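Local coordinates for possible thiamine biosynthesis enzyme (Candida albicans, PDB 2X7Q), which is of unknown function but has the periplasmic binding protein fold and probably binds a small solute, perhaps one related to thiamine biosynthesis, at residues Glu24-Pro29 with Lys260-Asn265; Ser97-Ala102 with Trp200-Val205. The protein carries 1 engineered substitution. One frame throughout, in Å; residues are numbered along the deposited sequence.

The two contacts lie side by side, their centres about 10 Å apart, where the five-stranded sheet containing strands 17-21, 88-95 and 203-208 meets the two crossings to the second sheet. Along the chain, 97-102 and 200-205 both fall between the halves of contact 1, 24-29 and 260-265. Contact 2 pairs the two crossings; contact 1 packs the start of helix 28-35 against a loop that follows helix 252-259. They touch directly: Glu-263 N is probably hydrogen-bonded to Ser-97 OG (2.9 Å), and Phe-26 CZ packs on Leu-99 CD1 (3.4 Å). Glycerol, probably from the crystallisation liquor, lies about 4 Å from the Phe-26 side chain and likewise from that of Leu-99; the two-lobed fold suggests a ligand cleft here.

Contact 1 (Glu24-Pro29 with Lys260-Asn265); sequences EHFSTP and KTVEFN
At the N-terminal end of helix 28-35, in the turn that follows strand 17-21, Pro-29 sits on the ring of Phe-264 in a CH-pi contact. Its CG is 3.4 Å from the ring centroid and only 10° off the normal, so the pyrrolidine comes down over the centre of the face. The opposite face is covered near its rim by CG2 of Val-262, which leaves the phenyl group sandwiched. With CG of Phe-264 anti to its own carbonyl carbon (chi1 -65°), the ring is directed at the 24-29 turn and its edge meets the backbone there: CE2 is 3.1 Å from Phe-26 O, an oxygen that also takes a hydrogen bond from Tyr-94 OH. Val-262 CG2 has a second role, lying 3.9 Å from Phe-26 CE2 at the edge of that ring. Two hydroxyls brace the turn itself. Ser-27 OG donates to Glu-24 O (2.7 Å) in the carbonyl plane, and Thr-28 OG1 donates to His-25 O (2.8 Å), tilted 23° from it; each acceptor also receives the backbone N-H of the same donor residue. Around this packing, Tyr-94 and Val-95 of strand 88-95 and Ile-230 and Tyr-233 of helix 216-235 also pack on Phe-264, while helix 237-247 lies against Thr-28.

Contact 2 (Ser97-Ala102 with Trp200-Val205); sequences SPLLWA and WSSWVV
Ser-202 turns its side chain toward the opposing backbone and meets both Ser-97 and Leu-99, hydroxyl to the first and methylene to the second. The rotation about CA-CB sets this division: with chi1 at 54°, OG lies between the backbone N and the carbonyl carbon and donates to Ser-97 O at 2.9 Å. The C=O...OG angle of 163° makes the approach almost head-on to the carbonyl. Ser-202 N also points to this oxygen, but at 3.4 Å and with a bent N-H that bond is weak. One residue thus grips one acceptor twice, unequally.

Ser-202 CB packs 3.6 Å from Leu-99 CB, and the leucine then carries on toward Trp-203. Its first torsion, with CG anti to the backbone N, sends CG toward the indole, and the second turns the CD1 branch to within 3.9 Å of Trp-203 NE1. The methyl is near the ring plane, at the pyrrole edge rather than over a face, and the two side chains cross obliquely. Trp-203 also meets the ring of Phe-26, with the planes inclined at about 40°. Pro-98 joins mainly through CA, which approaches Trp-200 O at 3.6 Å in a CA-H...O contact, with CB also beside that carbonyl. Thr-198 OG1 is hydrogen-bonded to the same Trp-200 O and to Leu-99 N, tying the two chain segments together beside this contact.

The segments belong to the paired crossings that link strand 88-95 to 100-106 and strand 190-197 to 203-208, consistent with the hinge of a two-lobed binding protein. Between the two segments, the Ser-97 carbonyl is held by one hydroxyl bond and one weak N-H bond, beside apolar packing. Further bonds, such as Ser-201 OG with Lys-96 O, join the crossings, so polar and apolar contacts together fasten them.

Contact 1 (Glu24-Pro29 with Lys260-Asn265)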
loop_
_atom_site.group_PDB
_atom_site.type_symbol
_atom_site.label_atom_id
_atom_site.label_comp_id
_atom_site.label_asym_id
_atom_site.label_seq_id
_atom_site.Cartn_x
_atom_site.Cartn_y
_atom_site.Cartn_z
ATOM N N GLU A 24 1.899 1.883 9.586
ATOM C CA GLU A 24 2.606 0.608 9.554
ATOM C C GLU A 24 4.114 0.839 9.551
ATOM O O GLU A 24 4.575 1.978 9.622
ATOM C CB GLU A 24 2.196 -0.212 8.326
ATOM C CG GLU A 24 0.780 -0.753 8.384
ATOM C CD GLU A 24 0.434 -1.612 7.189
ATOM O OE1 GLU A 24 0.978 -1.362 6.098
ATOM O OE2 GLU A 24 -0.397 -2.531 7.332
ATOM N N HIS A 25 4.881 -0.242 9.463
ATOM C CA HIS A 25 6.334 -0.139 9.423
ATOM C C HIS A 25 6.810 0.686 8.231
ATOM O O HIS A 25 7.849 1.339 8.297
ATOM C CB HIS A 25 6.974 -1.531 9.393
ATOM C CG HIS A 25 6.238 -2.514 8.537
ATOM N ND1 HIS A 25 5.984 -3.813 8.946
ATOM C CD2 HIS A 25 5.693 -2.399 7.309
ATOM C CE1 HIS A 25 5.322 -4.444 7.999
ATOM N NE2 HIS A 25 5.129 -3.612 6.990
ATOM N N PHE A 26 6.046 0.659 7.142
ATOM C CA PHE A 26 6.424 1.380 5.930
ATOM C C PHE A 26 6.415 2.895 6.118
ATOM O O PHE A 26 7.093 3.619 5.391
ATOM C CB PHE A 26 5.508 1.003 4.762
ATOM C CG PHE A 26 5.697 -0.402 4.273
ATOM C CD1 PHE A 26 4.736 -1.370 4.511
ATOM C CD2 PHE A 26 6.841 -0.754 3.577
ATOM C CE1 PHE A 26 4.912 -2.664 4.061
ATOM C CE2 PHE A 26 7.024 -2.047 3.125
ATOM C CZ PHE A 26 6.058 -3.004 3.368
ATOM N N SER A 27 5.646 3.370 7.092
ATOM C CA SER A 27 5.501 4.804 7.318
ATOM C C SER A 27 6.666 5.370 8.125
ATOM O O SER A 27 6.698 6.562 8.429
ATOM C CB SER A 27 4.184 5.102 8.035
ATOM O OG SER A 27 4.206 4.616 9.361
ATOM N N THR A 28 7.622 4.511 8.466
ATOM C CA THR A 28 8.767 4.914 9.279
ATOM C C THR A 28 9.491 6.158 8.749
ATOM O O THR A 28 9.700 7.110 9.498
ATOM C CB THR A 28 9.768 3.752 9.464
ATOM O OG1 THR A 28 9.181 2.737 10.286
ATOM C CG2 THR A 28 11.040 4.244 10.122
ATOM N N PRO A 29 9.876 6.152 7.462
ATOM C CA PRO A 29 10.582 7.307 6.894
ATOM C C PRO A 29 9.801 8.608 7.061
ATOM O O PRO A 29 10.403 9.659 7.277
ATOM C CB PRO A 29 10.696 6.947 5.409
ATOM C CG PRO A 29 10.674 5.462 5.383
ATOM C CD PRO A 29 9.733 5.061 6.482
ATOM N N LYS A 260 15.308 -5.824 6.517
ATOM C CA LYS A 260 16.227 -6.491 5.601
ATOM C C LYS A 260 15.532 -6.956 4.322
ATOM O O LYS A 260 16.126 -7.658 3.504
ATOM C CB LYS A 260 16.911 -7.676 6.290
ATOM C CG LYS A 260 17.845 -7.286 7.435
ATOM C CD LYS A 260 18.793 -8.424 7.803
ATOM C CE LYS A 260 18.068 -9.586 8.469
ATOM N NZ LYS A 260 17.627 -9.261 9.854
ATOM N N THR A 261 14.275 -6.559 4.154
ATOM C CA THR A 261 13.510 -6.919 2.964
ATOM C C THR A 261 12.998 -5.682 2.235
ATOM O O THR A 261 12.705 -5.733 1.039
ATOM C CB THR A 261 12.302 -7.816 3.316
ATOM O OG1 THR A 261 11.354 -7.067 4.090
ATOM C CG2 THR A 261 12.753 -9.036 4.103
ATOM N N VAL A 262 12.889 -4.574 2.960
ATOM C CA VAL A 262 12.326 -3.348 2.400
ATOM C C VAL A 262 13.375 -2.437 1.776
ATOM O O VAL A 262 14.485 -2.310 2.290
ATOM C CB VAL A 262 11.538 -2.552 3.463
ATOM C CG1 VAL A 262 12.436 -2.171 4.625
ATOM C CG2 VAL A 262 10.896 -1.320 2.847
ATOM N N GLU A 263 13.015 -1.817 0.656
ATOM C CA GLU A 263 13.858 -0.805 0.030
ATOM C C GLU A 263 13.023 0.401 -0.382
ATOM O O GLU A 263 12.356 0.379 -1.415
ATOM C CB GLU A 263 14.588 -1.366 -1.192
ATOM C CG GLU A 263 15.487 -0.342 -1.878
ATOM C CD GLU A 263 16.025 -0.822 -3.211
ATOM O OE1 GLU A 263 15.401 -1.712 -3.823
ATOM O OE2 GLU A 263 17.069 -0.299 -3.654
ATOM N N PHE A 264 13.062 1.451 0.429
ATOM C CA PHE A 264 12.373 2.689 0.093
ATOM C C PHE A 264 13.052 3.354 -1.100
ATOM O O PHE A 264 14.246 3.160 -1.332
ATOM C CB PHE A 264 12.352 3.633 1.296
ATOM C CG PHE A 264 11.551 3.115 2.457
ATOM C CD1 PHE A 264 12.172 2.461 3.513
ATOM C CD2 PHE A 264 10.176 3.280 2.494
ATOM C CE1 PHE A 264 11.433 1.983 4.582
ATOM C CE2 PHE A 264 9.432 2.805 3.561
ATOM C CZ PHE A 264 10.063 2.156 4.606
ATOM N N ASN A 265 12.286 4.128 -1.861
ATOM C CA ASN A 265 12.824 4.812 -3.031
ATOM C C ASN A 265 13.700 5.996 -2.639
ATOM O O ASN A 265 13.208 7.107 -2.461
ATOM C CB ASN A 265 11.691 5.274 -3.951
ATOM C CG ASN A 265 12.199 5.889 -5.241
ATOM O OD1 ASN A 265 13.379 5.782 -5.573
ATOM N ND2 ASN A 265 11.306 6.540 -5.977
#

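Contact 2 (Ser97-Ala102 with Trp200-Val205)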
loop_
_atom_site.group_PDB
_atom_site.type_symbol
_atom_site.label_atom_id
_atom_site.label_comp_id
_atom_site.label_asym_id
_atom_site.label_seq_id
_atom_site.Cartn_x
_atom_site.Cartn_y
_atom_site.Cartn_z
ATOM N N SER A 97 10.677 -2.051 -3.244
ATOM C CA SER A 97 10.569 -3.494 -3.046
ATOM C C SER A 97 9.110 -3.955 -3.069
ATOM O O SER A 97 8.207 -3.194 -2.727
ATOM C CB SER A 97 11.240 -3.902 -1.732
ATOM O OG SER A 97 10.768 -3.116 -0.653
ATOM N N PRO A 98 8.878 -5.210 -3.478
ATOM C CA PRO A 98 7.524 -5.769 -3.573
ATOM C C PRO A 98 6.940 -6.108 -2.208
ATOM O O PRO A 98 7.700 -6.384 -1.281
ATOM C CB PRO A 98 7.737 -7.054 -4.372
ATOM C CG PRO A 98 9.128 -7.461 -4.058
ATOM C CD PRO A 98 9.904 -6.172 -3.917
ATOM N N LEU A 99 5.614 -6.087 -2.094
ATOM C CA LEU A 99 4.940 -6.414 -0.840
ATOM C C LEU A 99 4.762 -7.926 -0.690
ATOM O O LEU A 99 4.364 -8.605 -1.635
ATOM C CB LEU A 99 3.576 -5.721 -0.768
ATOM C CG LEU A 99 2.945 -5.586 0.620
ATOM C CD1 LEU A 99 3.679 -4.534 1.426
ATOM C CD2 LEU A 99 1.464 -5.242 0.521
ATOM N N LEU A 100 5.059 -8.447 0.497
ATOM C CA LEU A 100 4.915 -9.877 0.761
ATOM C C LEU A 100 3.592 -10.190 1.453
ATOM O O LEU A 100 3.417 -9.906 2.640
ATOM C CB LEU A 100 6.085 -10.393 1.601
ATOM C CG LEU A 100 6.058 -11.879 1.968
ATOM C CD1 LEU A 100 5.966 -12.741 0.718
ATOM C CD2 LEU A 100 7.282 -12.256 2.790
ATOM N N TRP A 101 2.665 -10.777 0.701
ATOM C CA TRP A 101 1.358 -11.145 1.234
ATOM C C TRP A 101 1.368 -12.558 1.806
ATOM O O TRP A 101 1.891 -13.482 1.189
ATOM C CB TRP A 101 0.283 -11.026 0.154
ATOM C CG TRP A 101 -0.083 -9.610 -0.172
ATOM C CD1 TRP A 101 0.501 -8.804 -1.106
ATOM C CD2 TRP A 101 -1.120 -8.831 0.433
ATOM N NE1 TRP A 101 -0.109 -7.572 -1.118
ATOM C CE2 TRP A 101 -1.110 -7.564 -0.176
ATOM C CE3 TRP A 101 -2.061 -9.084 1.440
ATOM C CZ2 TRP A 101 -1.998 -6.552 0.177
ATOM C CZ3 TRP A 101 -2.943 -8.079 1.792
ATOM C CH2 TRP A 101 -2.906 -6.831 1.163
ATOM N N ALA A 102 0.785 -12.717 2.990
ATOM C CA ALA A 102 0.719 -14.019 3.640
ATOM C C ALA A 102 -0.723 -14.523 3.697
ATOM O O ALA A 102 -1.635 -13.794 4.100
ATOM C CB ALA A 102 1.313 -13.942 5.038
ATOM N N TRP A 200 4.915 -5.989 -8.541
ATOM C CA TRP A 200 5.209 -4.569 -8.708
ATOM C C TRP A 200 5.733 -3.939 -7.422
ATOM O O TRP A 200 5.643 -4.534 -6.347
ATOM C CB TRP A 200 3.945 -3.833 -9.149
ATOM C CG TRP A 200 2.764 -4.136 -8.277
ATOM C CD1 TRP A 200 2.472 -3.572 -7.070
ATOM C CD2 TRP A 200 1.719 -5.085 -8.543
ATOM N NE1 TRP A 200 1.309 -4.108 -6.569
ATOM C CE2 TRP A 200 0.830 -5.035 -7.450
ATOM C CE3 TRP A 200 1.454 -5.962 -9.594
ATOM C CZ2 TRP A 200 -0.311 -5.837 -7.387
ATOM C CZ3 TRP A 200 0.322 -6.755 -9.527
ATOM C CH2 TRP A 200 -0.546 -6.687 -8.432
ATOM N N SER A 201 6.282 -2.732 -7.539
ATOM C CA SER A 201 6.658 -1.945 -6.369
ATOM C C SER A 201 5.405 -1.705 -5.533
ATOM O O SER A 201 4.334 -1.450 -6.077
ATOM C CB SER A 201 7.292 -0.618 -6.786
ATOM O OG SER A 201 8.509 -0.833 -7.481
ATOM N N SER A 202 5.543 -1.781 -4.213
ATOM C CA SER A 202 4.380 -1.852 -3.330
ATOM C C SER A 202 3.709 -0.521 -2.982
ATOM O O SER A 202 2.491 -0.470 -2.814
ATOM C CB SER A 202 4.732 -2.615 -2.050
ATOM O OG SER A 202 5.860 -2.055 -1.411
ATOM N N TRP A 203 4.490 0.549 -2.871
ATOM C CA TRP A 203 3.946 1.824 -2.407
ATOM C C TRP A 203 4.226 2.992 -3.350
ATOM O O TRP A 203 5.296 3.075 -3.955
ATOM C CB TRP A 203 4.471 2.136 -1.005
ATOM C CG TRP A 203 3.994 1.166 0.034
ATOM C CD1 TRP A 203 4.465 -0.095 0.256
ATOM C CD2 TRP A 203 2.949 1.377 0.997
ATOM N NE1 TRP A 203 3.781 -0.680 1.294
ATOM C CE2 TRP A 203 2.848 0.200 1.762
ATOM C CE3 TRP A 203 2.096 2.447 1.276
ATOM C CZ2 TRP A 203 1.918 0.068 2.798
ATOM C CZ3 TRP A 203 1.177 2.310 2.303
ATOM C CH2 TRP A 203 1.095 1.130 3.051
ATOM N N VAL A 204 3.254 3.893 -3.461
ATOM C CA VAL A 204 3.384 5.073 -4.308
ATOM C C VAL A 204 2.809 6.301 -3.611
ATOM O O VAL A 204 2.047 6.181 -2.650
ATOM C CB VAL A 204 2.658 4.890 -5.654
ATOM C CG1 VAL A 204 3.282 3.761 -6.454
ATOM C CG2 VAL A 204 1.174 4.639 -5.424
ATOM N N VAL A 205 3.183 7.480 -4.099
ATOM C CA VAL A 205 2.641 8.728 -3.579
ATOM C C VAL A 205 1.592 9.267 -4.547
ATOM O O VAL A 205 1.893 9.527 -5.712
ATOM C CB VAL A 205 3.743 9.784 -3.381
ATOM C CG1 VAL A 205 3.144 11.095 -2.893
ATOM C CG2 VAL A 205 4.794 9.275 -2.406
#